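Local coordinates for protein transferrin (Manduca sexta, PDB 6WB6) that carries iron, binding one ferric ion per molecule together with an anion, usually bicarbonate, at residues P55-D60 with P272-I277; E91-V96 with T221-T226; S396-G401 with K417-H422; T446-I451 with G567-L572. One frame throughout, in Å; residues are numbered along the deposited sequence.

Contact 1: residues P55-D60 with P272-I277; sequences PVDPED and PWQGLI
Val56 and Gly275 form the hydrogen-bonded pair of a short antiparallel ladder, a buried backbone contact in the N-terminal lobe, where strand 53-56 is an edge strand of a four-stranded sheet and strand 275-279 is its neighbour. Val56 N donates to Gly275 O at 2.8 Å, and Gly275 N to Val56 O at 3.1 Å. At the adjoining non-hydrogen-bonded pair, Pro55 CB lies 4.0 Å from Leu276 CD2. On the face carrying Val56, its CG1, set beside the backbone N (chi1 -77°), presses on Ile277 CG2 at a tight 3.4 Å, and Leu43 of helix 39-47 touches both residues. Past the ladder, Gln274 runs alongside Asp57, and its NE2 gives a bond of 3.0 Å to Asp57 OD1 on the syn side, 30° out of the carboxylate plane. Asp57 N is held in turn by Asp60 OD2, while Asp57 OD2 makes a salt bridge with Arg376. A strand running into an aspartate at a helix N-cap is where transferrins commonly place an iron-binding carboxylate. Asp57 is predicted to be such a ligand, but the iron seen here is bound by Tyr90 and Tyr204, and this carboxylate is engaged by Gln274 and Arg376.

Contact 2: residues E91-V96 with T221-T226; sequences EAVIVV and TKVIFT
Val93 holds CG1 beside its own backbone N (chi1 -66°), and Val223 does the same with CG2 by turning CG1 anti to the N (chi1 168°). The two rotations bring Val93 CG1 against Val223 CG2 at 3.4 Å, tighter than ordinary van der Waals contact, with the side chains crossing near a right angle. The backbone fixes this meeting. Val93 and Thr221 are a hydrogen-bonded antiparallel pair, Val93 N reaching Thr221 O at 2.8 Å and Thr221 N reaching Val93 O at 3.1 Å. One step on, strand 218-222 gives way to helix 223-229, yet Val223 N still bonds to Glu91 O (3.3 Å), so one further backbone bond, long and bent, joins the first residue of the helix to the strand. Within that first turn Lys222 O takes two donors, Thr226 N and Thr226 OG1, the hydroxyl arriving at 2.9 Å from above the carbonyl plane. Thr226 OG1, so held, meets Val93 CG2 at 3.8 Å, while Thr226 CG2 and Val95 CG2 come tip to tip at 4.0 Å. Leu208 of helix 203-213 packs on Val95 and Thr221, and Thr221 OG1 bonds to Tyr204 O. Lys222 extends away from the strand pair to make a cation-pi contact with the ring of Tyr204, a ligand of the iron. Its side chain comes within about 5 Å of the metal, and its positive charge would probably temper the negative charge that the tyrosine ligands and carbonate gather there.

Contact 3: residues S396-G401 with K417-H422; sequences SVQDNG and KKYNLH
Val397 and Leu421 make the apolar part of the contact: Val397 CG1 meets Leu421 CD2 at a tight 3.5 Å, the two side chains passing at a slant, and the same CD2 lies 3.9 Å from Gln398 N. Leu394, one turn back on helix 390-399, touches both Leu421 and Tyr419 and extends this apolar patch. The flat groups come next. Gln398 sends CG anti to its backbone N (chi1 -176°) and stays extended, which lays its amide against the edge of the Tyr419 ring, Gln398 CD standing in the ring plane 3.8 Å from Tyr419 CD1. Amide and ring are turned 78° apart, and the stem of the glutamine runs by the backbone, with Gln398 CG 3.6 Å from Tyr419 O. Both segments span the C-terminal end of a helix in the C-terminal lobe, helix 390-399 leading to strand 405-407 and helix 411-419 to strand 422-428 of one four-stranded sheet. Replacing Gln398 with an alanine is likely to strip the amide from that edge of the Tyr419 ring and open a gap beside the Tyr419 carbonyl. Backbone bonds shape the first of these ends. Asn400 takes positive phi in a Schellman motif, where Asn400 N bonds to Val397 O and Gly401 N reaches Ser396 O weakly. Tyr419 itself is tied down through its OH, which bonds to Asp391, while Lys418 CG sits 3.4 Å above the centre of one ring face.

Contact 4: residues T446-I451 with G567-L572; sequences TAYNKI and GGRDVL
Arg569 reaches from strand 569-570 across to loop 446-451, its chain bending at chi2 (143°) beyond CB and CG to bring Arg569 CD 4.0 Å from Tyr448 O, where the Asn449 side chain crosses it at about a right angle. Arg569 NE then bonds to Tyr448 O at 2.8 Å, and Arg569 NH2 bonds to the same oxygen at 2.9 Å, a side-on grip by two nitrogens on one carbonyl near the guanidinium plane. Arg569 NH2 also gives an almost straight bond of 2.7 Å to Thr446 OG1, in that plane. Thr446 O sits over one face of the group, 3.2 Å from Arg569 CZ, and the Tyr448 ring presents its edge to NH2. NH1 turns to Glu558 in a salt bridge and to Lys443 O. The strand of Arg569 pairs with strand 557-560, itself next to strand 437-443 in the mixed sheet of the C-terminal lobe, so the arginine ties that margin of the sheet to loop 446-451. With a methionine in its place, Tyr448 O would probably lose both donors and Glu558 its charge partner. Before the strand, Gly568 N bonds to Asn449 O at 2.7 Å, and at Gly567 any CB would clash with that oxygen.

Overall arrangement
Contacts 1 and 2 belong to the N-terminal lobe and contacts 3 and 4 to the C-terminal lobe, on opposite sides of the chain's centre. Both segments of contact 2 fall between those of contact 1 along the sequence, and the two centres are about 22 Å apart; contacts 3 and 4 follow in series, about 41 Å apart. Each lobe has its own four-stranded antiparallel sheet of order 1-3-2-4: contact 1 joins two strands of the first, and contact 3 lies where two helices end ahead of strands of the second. Contacts 2 and 4 lie on or beside the seven-stranded mixed sheets. This is the duplicated transferrin architecture, but in this protein only the N-terminal lobe, near contacts 1 and 2, holds iron.

Contact 1: residues P55-D60 with P272-I277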
loop_
_atom_site.group_PDB
_atom_site.type_symbol
_atom_site.label_atom_id
_atom_site.label_comp_id
_atom_site.label_asym_id
_atom_site.label_seq_id
_atom_site.Cartn_x
_atom_site.Cartn_y
_atom_site.Cartn_z
ATOM N N PRO A 55 0.158 -19.555 9.658
ATOM C CA PRO A 55 1.071 -19.487 8.513
ATOM C C PRO A 55 1.797 -18.146 8.450
ATOM O O PRO A 55 1.233 -17.095 8.752
ATOM C CB PRO A 55 0.130 -19.673 7.314
ATOM C CG PRO A 55 -1.191 -19.163 7.825
ATOM C CD PRO A 55 -1.250 -19.636 9.228
ATOM N N VAL A 56 3.052 -18.189 8.028
ATOM C CA VAL A 56 3.915 -17.015 8.025
ATOM C C VAL A 56 4.755 -17.009 6.754
ATOM O O VAL A 56 5.261 -18.052 6.328
ATOM C CB VAL A 56 4.841 -16.994 9.261
ATOM C CG1 VAL A 56 4.100 -16.541 10.537
ATOM C CG2 VAL A 56 5.460 -18.354 9.449
ATOM N N ASP A 57 4.915 -15.829 6.158
ATOM C CA ASP A 57 6.045 -15.594 5.283
ATOM C C ASP A 57 7.284 -15.335 6.139
ATOM O O ASP A 57 7.166 -15.036 7.328
ATOM C CB ASP A 57 5.783 -14.404 4.359
ATOM C CG ASP A 57 4.533 -14.571 3.493
ATOM O OD1 ASP A 57 4.204 -15.700 3.047
ATOM O OD2 ASP A 57 3.887 -13.544 3.236
ATOM N N PRO A 58 8.483 -15.427 5.551
ATOM C CA PRO A 58 9.707 -15.067 6.294
ATOM C C PRO A 58 9.657 -13.668 6.911
ATOM O O PRO A 58 10.124 -13.446 8.034
ATOM C CB PRO A 58 10.791 -15.183 5.206
ATOM C CG PRO A 58 10.198 -16.098 4.155
ATOM C CD PRO A 58 8.767 -15.701 4.128
ATOM N N GLU A 59 9.082 -12.716 6.191
ATOM C CA GLU A 59 8.857 -11.392 6.749
ATOM C C GLU A 59 8.029 -11.455 8.043
ATOM O O GLU A 59 8.248 -10.662 8.963
ATOM C CB GLU A 59 8.173 -10.509 5.695
ATOM C CG GLU A 59 9.041 -10.143 4.465
ATOM C CD GLU A 59 8.917 -11.160 3.299
ATOM O OE1 GLU A 59 8.563 -12.315 3.562
ATOM O OE2 GLU A 59 9.150 -10.803 2.124
ATOM N N ASP A 60 7.059 -12.380 8.125
ATOM C CA ASP A 60 6.234 -12.495 9.328
ATOM C C ASP A 60 7.015 -13.125 10.485
ATOM O O ASP A 60 6.857 -12.727 11.646
ATOM C CB ASP A 60 4.966 -13.307 9.015
ATOM C CG ASP A 60 4.122 -12.699 7.897
ATOM O OD1 ASP A 60 3.875 -11.468 7.887
ATOM O OD2 ASP A 60 3.715 -13.463 7.002
ATOM N N PRO A 272 13.964 -17.686 2.150
ATOM C CA PRO A 272 13.497 -18.886 2.836
ATOM C C PRO A 272 12.075 -19.210 2.427
ATOM O O PRO A 272 11.323 -18.341 1.980
ATOM C CB PRO A 272 13.565 -18.504 4.321
ATOM C CG PRO A 272 14.277 -17.172 4.375
ATOM C CD PRO A 272 13.978 -16.527 3.070
ATOM N N TRP A 273 11.736 -20.488 2.555
ATOM C CA TRP A 273 10.364 -20.933 2.364
ATOM C C TRP A 273 9.443 -20.299 3.384
ATOM O O TRP A 273 9.827 -20.040 4.524
ATOM C CB TRP A 273 10.251 -22.434 2.547
ATOM C CG TRP A 273 10.949 -23.292 1.550
ATOM C CD1 TRP A 273 12.005 -24.099 1.788
ATOM C CD2 TRP A 273 10.600 -23.467 0.174
ATOM N NE1 TRP A 273 12.353 -24.771 0.646
ATOM C CE2 TRP A 273 11.504 -24.402 -0.364
ATOM C CE3 TRP A 273 9.621 -22.917 -0.658
ATOM C CZ2 TRP A 273 11.459 -24.808 -1.702
ATOM C CZ3 TRP A 273 9.577 -23.320 -2.000
ATOM C CH2 TRP A 273 10.493 -24.258 -2.504
ATOM N N GLN A 274 8.190 -20.136 2.988
ATOM C CA GLN A 274 7.145 -19.862 3.947
ATOM C C GLN A 274 6.833 -21.130 4.725
ATOM O O GLN A 274 7.286 -22.234 4.384
ATOM C CB GLN A 274 5.869 -19.396 3.264
ATOM C CG GLN A 274 6.038 -18.412 2.163
ATOM C CD GLN A 274 5.009 -18.653 1.107
ATOM O OE1 GLN A 274 4.911 -19.752 0.580
ATOM N NE2 GLN A 274 4.202 -17.642 0.824
ATOM N N GLY A 275 6.017 -20.976 5.766
ATOM C CA GLY A 275 5.574 -22.134 6.520
ATOM C C GLY A 275 4.657 -21.783 7.673
ATOM O O GLY A 275 3.872 -20.837 7.583
ATOM N N LEU A 276 4.738 -22.549 8.754
ATOM C CA LEU A 276 3.894 -22.354 9.925
ATOM C C LEU A 276 4.777 -22.043 11.119
ATOM O O LEU A 276 5.841 -22.648 11.289
ATOM C CB LEU A 276 3.049 -23.586 10.250
ATOM C CG LEU A 276 2.207 -24.182 9.129
ATOM C CD1 LEU A 276 1.729 -25.585 9.543
ATOM C CD2 LEU A 276 1.052 -23.229 8.833
ATOM N N ILE A 277 4.323 -21.107 11.932
ATOM C CA ILE A 277 4.993 -20.723 13.162
ATOM C C ILE A 277 4.036 -21.026 14.312
ATOM O O ILE A 277 2.818 -20.889 14.168
ATOM C CB ILE A 277 5.394 -19.229 13.098
ATOM C CG1 ILE A 277 6.599 -18.921 14.006
ATOM C CG2 ILE A 277 4.197 -18.359 13.411
ATOM C CD1 ILE A 277 7.013 -17.427 14.030
#

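Contact 2: residues E91-V96 with T221-T226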
loop_
_atom_site.group_PDB
_atom_site.type_symbol
_atom_site.label_atom_id
_atom_site.label_comp_id
_atom_site.label_asym_id
_atom_site.label_seq_id
_atom_site.Cartn_x
_atom_site.Cartn_y
_atom_site.Cartn_z
ATOM N N GLU A 91 17.579 -19.630 -4.114
ATOM C CA GLU A 91 18.886 -19.058 -3.877
ATOM C C GLU A 91 19.163 -17.970 -4.896
ATOM O O GLU A 91 18.893 -18.137 -6.093
ATOM C CB GLU A 91 19.962 -20.128 -3.969
ATOM C CG GLU A 91 19.787 -21.222 -2.934
ATOM C CD GLU A 91 20.531 -22.455 -3.349
ATOM O OE1 GLU A 91 20.017 -23.158 -4.246
ATOM O OE2 GLU A 91 21.650 -22.675 -2.835
ATOM N N ALA A 92 19.709 -16.865 -4.399
ATOM C CA ALA A 92 20.062 -15.718 -5.215
ATOM C C ALA A 92 21.451 -15.948 -5.766
ATOM O O ALA A 92 22.348 -16.379 -5.045
ATOM C CB ALA A 92 20.026 -14.421 -4.390
ATOM N N VAL A 93 21.631 -15.671 -7.050
ATOM C CA VAL A 93 22.916 -15.900 -7.676
ATOM C C VAL A 93 23.276 -14.691 -8.509
ATOM O O VAL A 93 22.428 -13.868 -8.865
ATOM C CB VAL A 93 22.944 -17.201 -8.535
ATOM C CG1 VAL A 93 22.788 -18.415 -7.621
ATOM C CG2 VAL A 93 21.925 -17.194 -9.586
ATOM N N ILE A 94 24.569 -14.608 -8.807
ATOM C CA ILE A 94 25.165 -13.627 -9.704
ATOM C C ILE A 94 25.687 -14.401 -10.914
ATOM O O ILE A 94 26.476 -15.339 -10.753
ATOM C CB ILE A 94 26.318 -12.871 -9.030
ATOM C CG1 ILE A 94 25.926 -12.329 -7.646
ATOM C CG2 ILE A 94 26.788 -11.734 -9.946
ATOM C CD1 ILE A 94 27.088 -11.772 -6.888
ATOM N N VAL A 95 25.253 -14.033 -12.117
ATOM C CA VAL A 95 25.607 -14.780 -13.327
ATOM C C VAL A 95 26.336 -13.842 -14.288
ATOM O O VAL A 95 25.839 -12.757 -14.608
ATOM C CB VAL A 95 24.376 -15.425 -13.991
ATOM C CG1 VAL A 95 24.784 -16.208 -15.258
ATOM C CG2 VAL A 95 23.596 -16.369 -12.988
ATOM N N VAL A 96 27.506 -14.278 -14.758
ATOM C CA VAL A 96 28.374 -13.510 -15.642
ATOM C C VAL A 96 28.777 -14.377 -16.833
ATOM O O VAL A 96 28.613 -15.597 -16.826
ATOM C CB VAL A 96 29.635 -13.011 -14.912
ATOM C CG1 VAL A 96 29.269 -12.034 -13.844
ATOM C CG2 VAL A 96 30.399 -14.189 -14.313
ATOM N N THR A 221 19.795 -13.187 -10.421
ATOM C CA THR A 221 18.604 -13.987 -10.565
ATOM C C THR A 221 18.680 -15.146 -9.564
ATOM O O THR A 221 19.364 -15.058 -8.534
ATOM C CB THR A 221 18.475 -14.383 -12.042
ATOM O OG1 THR A 221 17.292 -15.132 -12.234
ATOM C CG2 THR A 221 19.721 -15.180 -12.514
ATOM N N LYS A 222 17.942 -16.216 -9.832
ATOM C CA LYS A 222 17.932 -17.365 -8.936
ATOM C C LYS A 222 18.276 -18.623 -9.718
ATOM O O LYS A 222 18.201 -18.666 -10.944
ATOM C CB LYS A 222 16.597 -17.545 -8.202
ATOM C CG LYS A 222 15.402 -17.883 -9.054
ATOM C CD LYS A 222 14.169 -18.157 -8.202
ATOM C CE LYS A 222 12.912 -18.125 -9.045
ATOM N NZ LYS A 222 11.653 -17.975 -8.229
ATOM N N VAL A 223 18.633 -19.660 -8.964
ATOM C CA VAL A 223 19.272 -20.835 -9.537
ATOM C C VAL A 223 18.342 -21.522 -10.511
ATOM O O VAL A 223 18.740 -21.926 -11.605
ATOM C CB VAL A 223 19.692 -21.798 -8.416
ATOM C CG1 VAL A 223 20.089 -23.162 -8.992
ATOM C CG2 VAL A 223 20.787 -21.170 -7.637
ATOM N N ILE A 224 17.088 -21.695 -10.107
ATOM C CA ILE A 224 16.206 -22.572 -10.849
ATOM C C ILE A 224 15.982 -22.022 -12.244
ATOM O O ILE A 224 15.968 -22.781 -13.224
ATOM C CB ILE A 224 14.893 -22.788 -10.073
ATOM C CG1 ILE A 224 14.027 -23.805 -10.786
ATOM C CG2 ILE A 224 14.126 -21.481 -9.880
ATOM C CD1 ILE A 224 12.874 -24.345 -9.921
ATOM N N PHE A 225 15.836 -20.693 -12.369
ATOM C CA PHE A 225 15.735 -20.108 -13.702
ATOM C C PHE A 225 17.074 -20.102 -14.405
ATOM O O PHE A 225 17.114 -20.100 -15.639
ATOM C CB PHE A 225 15.173 -18.687 -13.651
ATOM C CG PHE A 225 13.676 -18.643 -13.668
ATOM C CD1 PHE A 225 12.973 -18.744 -12.502
ATOM C CD2 PHE A 225 12.977 -18.531 -14.854
ATOM C CE1 PHE A 225 11.621 -18.734 -12.498
ATOM C CE2 PHE A 225 11.597 -18.511 -14.851
ATOM C CZ PHE A 225 10.926 -18.621 -13.671
ATOM N N THR A 226 18.177 -20.104 -13.660
ATOM C CA THR A 226 19.477 -20.185 -14.321
ATOM C C THR A 226 19.691 -21.585 -14.892
ATOM O O THR A 226 20.093 -21.749 -16.050
ATOM C CB THR A 226 20.591 -19.820 -13.350
ATOM O OG1 THR A 226 20.376 -18.498 -12.830
ATOM C CG2 THR A 226 21.947 -19.879 -14.031
#

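Contact 3: residues S396-G401 with K417-H422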
loop_
_atom_site.group_PDB
_atom_site.type_symbol
_atom_site.label_atom_id
_atom_site.label_comp_id
_atom_site.label_asym_id
_atom_site.label_seq_id
_atom_site.Cartn_x
_atom_site.Cartn_y
_atom_site.Cartn_z
ATOM N N SER A 396 2.648 19.828 16.520
ATOM C CA SER A 396 3.858 19.032 16.629
ATOM C C SER A 396 4.538 18.904 15.279
ATOM O O SER A 396 5.773 18.937 15.199
ATOM C CB SER A 396 3.539 17.654 17.208
ATOM O OG SER A 396 4.667 16.792 17.184
ATOM N N VAL A 397 3.764 18.746 14.202
ATOM C CA VAL A 397 4.383 18.725 12.876
ATOM C C VAL A 397 5.115 20.048 12.629
ATOM O O VAL A 397 6.270 20.072 12.195
ATOM C CB VAL A 397 3.334 18.423 11.790
ATOM C CG1 VAL A 397 3.968 18.391 10.368
ATOM C CG2 VAL A 397 2.663 17.050 12.050
ATOM N N GLN A 398 4.477 21.168 12.951
ATOM C CA GLN A 398 5.153 22.455 12.804
ATOM C C GLN A 398 6.471 22.502 13.571
ATOM O O GLN A 398 7.503 22.907 13.023
ATOM C CB GLN A 398 4.252 23.573 13.286
ATOM C CG GLN A 398 4.846 24.920 13.066
ATOM C CD GLN A 398 4.019 25.988 13.671
ATOM O OE1 GLN A 398 3.509 26.862 12.966
ATOM N NE2 GLN A 398 3.869 25.941 14.998
ATOM N N ASP A 399 6.435 22.131 14.858
ATOM C CA ASP A 399 7.584 22.145 15.753
ATOM C C ASP A 399 8.628 21.141 15.350
ATOM O O ASP A 399 9.705 21.121 15.947
ATOM C CB ASP A 399 7.166 21.805 17.191
ATOM C CG ASP A 399 6.406 22.915 17.863
ATOM O OD1 ASP A 399 6.675 24.095 17.544
ATOM O OD2 ASP A 399 5.538 22.594 18.712
ATOM N N ASN A 400 8.313 20.288 14.385
ATOM C CA ASN A 400 9.139 19.131 14.045
ATOM C C ASN A 400 9.208 18.105 15.179
ATOM O O ASN A 400 10.183 17.363 15.306
ATOM C CB ASN A 400 10.547 19.547 13.650
ATOM C CG ASN A 400 11.254 18.476 12.870
ATOM O OD1 ASN A 400 10.626 17.739 12.102
ATOM N ND2 ASN A 400 12.558 18.355 13.082
ATOM N N GLY A 401 8.191 18.057 16.032
ATOM C CA GLY A 401 8.031 16.887 16.869
ATOM C C GLY A 401 7.507 15.696 16.100
ATOM O O GLY A 401 7.640 14.563 16.559
ATOM N N LYS A 417 -3.032 27.611 7.215
ATOM C CA LYS A 417 -2.915 29.004 7.630
ATOM C C LYS A 417 -2.248 29.087 8.991
ATOM O O LYS A 417 -1.440 29.980 9.245
ATOM C CB LYS A 417 -4.292 29.674 7.684
ATOM C CG LYS A 417 -4.466 30.863 6.755
ATOM N N LYS A 418 -2.552 28.138 9.867
ATOM C CA LYS A 418 -2.227 28.286 11.276
ATOM C C LYS A 418 -0.848 27.741 11.598
ATOM O O LYS A 418 -0.128 28.339 12.407
ATOM C CB LYS A 418 -3.294 27.578 12.129
ATOM C CG LYS A 418 -2.873 27.258 13.569
ATOM C CD LYS A 418 -3.323 28.310 14.514
ATOM C CE LYS A 418 -4.771 28.092 14.880
ATOM N NZ LYS A 418 -4.850 27.260 16.105
ATOM N N TYR A 419 -0.492 26.619 10.994
ATOM C CA TYR A 419 0.775 25.925 11.291
ATOM C C TYR A 419 1.721 25.860 10.119
ATOM O O TYR A 419 2.668 25.173 10.242
ATOM C CB TYR A 419 0.477 24.498 11.684
ATOM C CG TYR A 419 -0.241 24.441 12.981
ATOM C CD1 TYR A 419 0.380 24.921 14.111
ATOM C CD2 TYR A 419 -1.541 24.003 13.042
ATOM C CE1 TYR A 419 -0.256 24.902 15.315
ATOM C CE2 TYR A 419 -2.174 23.904 14.256
ATOM C CZ TYR A 419 -1.550 24.452 15.349
ATOM O OH TYR A 419 -2.149 24.470 16.520
ATOM N N ASN A 420 1.428 26.582 9.057
ATOM C CA ASN A 420 2.246 26.565 7.846
ATOM C C ASN A 420 2.583 25.137 7.419
ATOM O O ASN A 420 3.717 24.823 7.036
ATOM C CB ASN A 420 3.514 27.386 8.040
ATOM C CG ASN A 420 4.133 27.779 6.741
ATOM O OD1 ASN A 420 3.475 27.745 5.691
ATOM N ND2 ASN A 420 5.414 28.162 6.788
ATOM N N LEU A 421 1.586 24.265 7.487
ATOM C CA LEU A 421 1.692 22.910 6.975
ATOM C C LEU A 421 1.039 22.836 5.607
ATOM O O LEU A 421 0.325 23.744 5.185
ATOM C CB LEU A 421 1.032 21.922 7.938
ATOM C CG LEU A 421 1.530 22.031 9.377
ATOM C CD1 LEU A 421 0.654 21.175 10.290
ATOM C CD2 LEU A 421 2.970 21.592 9.427
ATOM N N HIS A 422 1.250 21.708 4.929
ATOM C CA HIS A 422 0.705 21.522 3.599
ATOM C C HIS A 422 0.377 20.048 3.384
ATOM O O HIS A 422 1.057 19.170 3.931
ATOM C CB HIS A 422 1.704 22.007 2.539
ATOM C CG HIS A 422 2.887 21.105 2.370
ATOM N ND1 HIS A 422 4.018 21.197 3.160
ATOM C CD2 HIS A 422 3.124 20.099 1.493
ATOM C CE1 HIS A 422 4.899 20.294 2.772
ATOM N NE2 HIS A 422 4.381 19.612 1.762
#

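Contact 4: residues T446-I451 with G567-L572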
loop_
_atom_site.group_PDB
_atom_site.type_symbol
_atom_site.label_atom_id
_atom_site.label_comp_id
_atom_site.label_asym_id
_atom_site.label_seq_id
_atom_site.Cartn_x
_atom_site.Cartn_y
_atom_site.Cartn_z
ATOM N N THR A 446 -35.149 18.628 -15.829
ATOM C CA THR A 446 -35.438 19.984 -15.389
ATOM C C THR A 446 -34.541 20.968 -16.144
ATOM O O THR A 446 -33.578 20.588 -16.811
ATOM C CB THR A 446 -35.278 20.138 -13.872
ATOM O OG1 THR A 446 -33.969 19.729 -13.445
ATOM C CG2 THR A 446 -36.337 19.320 -13.150
ATOM N N ALA A 447 -34.877 22.251 -16.027
ATOM C CA ALA A 447 -34.412 23.277 -16.954
ATOM C C ALA A 447 -33.100 23.947 -16.546
ATOM O O ALA A 447 -32.801 25.033 -17.053
ATOM C CB ALA A 447 -35.494 24.350 -17.116
ATOM N N TYR A 448 -32.298 23.335 -15.676
ATOM C CA TYR A 448 -31.084 23.963 -15.166
ATOM C C TYR A 448 -29.864 23.294 -15.774
ATOM O O TYR A 448 -29.686 22.086 -15.620
ATOM C CB TYR A 448 -31.043 23.881 -13.643
ATOM C CG TYR A 448 -32.387 24.153 -13.048
ATOM C CD1 TYR A 448 -32.812 25.449 -12.808
ATOM C CD2 TYR A 448 -33.251 23.106 -12.755
ATOM C CE1 TYR A 448 -34.056 25.690 -12.279
ATOM C CE2 TYR A 448 -34.493 23.335 -12.224
ATOM C CZ TYR A 448 -34.891 24.621 -11.985
ATOM O OH TYR A 448 -36.138 24.831 -11.468
ATOM N N ASN A 449 -29.033 24.088 -16.478
ATOM C CA ASN A 449 -27.772 23.611 -17.035
ATOM C C ASN A 449 -26.564 24.428 -16.601
ATOM O O ASN A 449 -25.446 24.109 -17.012
ATOM C CB ASN A 449 -27.811 23.624 -18.566
ATOM C CG ASN A 449 -29.044 22.993 -19.109
ATOM O OD1 ASN A 449 -29.139 21.775 -19.184
ATOM N ND2 ASN A 449 -30.009 23.820 -19.497
ATOM N N LYS A 450 -26.757 25.476 -15.812
ATOM C CA LYS A 450 -25.683 26.348 -15.363
ATOM C C LYS A 450 -26.229 27.172 -14.199
ATOM O O LYS A 450 -27.438 27.191 -13.943
ATOM C CB LYS A 450 -25.164 27.218 -16.511
ATOM C CG LYS A 450 -26.208 28.101 -17.154
ATOM C CD LYS A 450 -25.575 29.120 -18.130
ATOM C CE LYS A 450 -26.550 30.235 -18.476
ATOM N NZ LYS A 450 -25.846 31.563 -18.475
ATOM N N ILE A 451 -25.333 27.876 -13.507
ATOM C CA ILE A 451 -25.691 28.362 -12.178
ATOM C C ILE A 451 -26.706 29.498 -12.247
ATOM O O ILE A 451 -27.572 29.607 -11.377
ATOM C CB ILE A 451 -24.441 28.769 -11.383
ATOM C CG1 ILE A 451 -24.826 29.075 -9.925
ATOM C CG2 ILE A 451 -23.724 29.967 -12.042
ATOM C CD1 ILE A 451 -25.470 27.896 -9.171
ATOM N N GLY A 567 -21.235 23.618 -18.713
ATOM C CA GLY A 567 -22.404 23.325 -17.889
ATOM C C GLY A 567 -23.048 22.012 -18.306
ATOM O O GLY A 567 -22.383 21.065 -18.752
ATOM N N GLY A 568 -24.369 21.950 -18.176
ATOM C CA GLY A 568 -25.059 20.723 -18.517
ATOM C C GLY A 568 -25.031 19.689 -17.399
ATOM O O GLY A 568 -24.786 19.986 -16.226
ATOM N N ARG A 569 -25.280 18.446 -17.788
ATOM C CA ARG A 569 -25.636 17.384 -16.859
ATOM C C ARG A 569 -24.894 16.110 -17.208
ATOM O O ARG A 569 -24.603 15.855 -18.372
ATOM C CB ARG A 569 -27.130 17.083 -16.913
ATOM C CG ARG A 569 -27.991 18.092 -16.213
ATOM C CD ARG A 569 -29.275 18.314 -16.962
ATOM N NE ARG A 569 -30.052 19.342 -16.290
ATOM C CZ ARG A 569 -31.080 19.109 -15.491
ATOM N NH1 ARG A 569 -31.496 17.877 -15.265
ATOM N NH2 ARG A 569 -31.702 20.125 -14.924
ATOM N N ASP A 570 -24.631 15.288 -16.197
ATOM C CA ASP A 570 -24.063 13.966 -16.434
ATOM C C ASP A 570 -24.602 13.001 -15.382
ATOM O O ASP A 570 -25.209 13.415 -14.391
ATOM C CB ASP A 570 -22.543 14.013 -16.416
ATOM C CG ASP A 570 -21.930 12.921 -17.251
ATOM O OD1 ASP A 570 -22.529 11.829 -17.342
ATOM O OD2 ASP A 570 -20.856 13.165 -17.823
ATOM N N VAL A 571 -24.381 11.696 -15.609
ATOM C CA VAL A 571 -24.992 10.680 -14.736
ATOM C C VAL A 571 -24.454 10.760 -13.309
ATOM O O VAL A 571 -23.383 11.323 -13.037
ATOM C CB VAL A 571 -24.771 9.263 -15.287
ATOM C CG1 VAL A 571 -25.554 9.063 -16.549
ATOM C CG2 VAL A 571 -23.287 8.998 -15.483
ATOM N N LEU A 572 -25.191 10.111 -12.390
ATOM C CA LEU A 572 -24.815 10.111 -10.977
ATOM C C LEU A 572 -23.405 9.579 -10.755
ATOM O O LEU A 572 -22.718 10.021 -9.830
ATOM C CB LEU A 572 -25.811 9.282 -10.151
ATOM C CG LEU A 572 -27.311 9.640 -10.128
ATOM C CD1 LEU A 572 -28.032 8.859 -9.024
ATOM C CD2 LEU A 572 -27.548 11.127 -9.950
#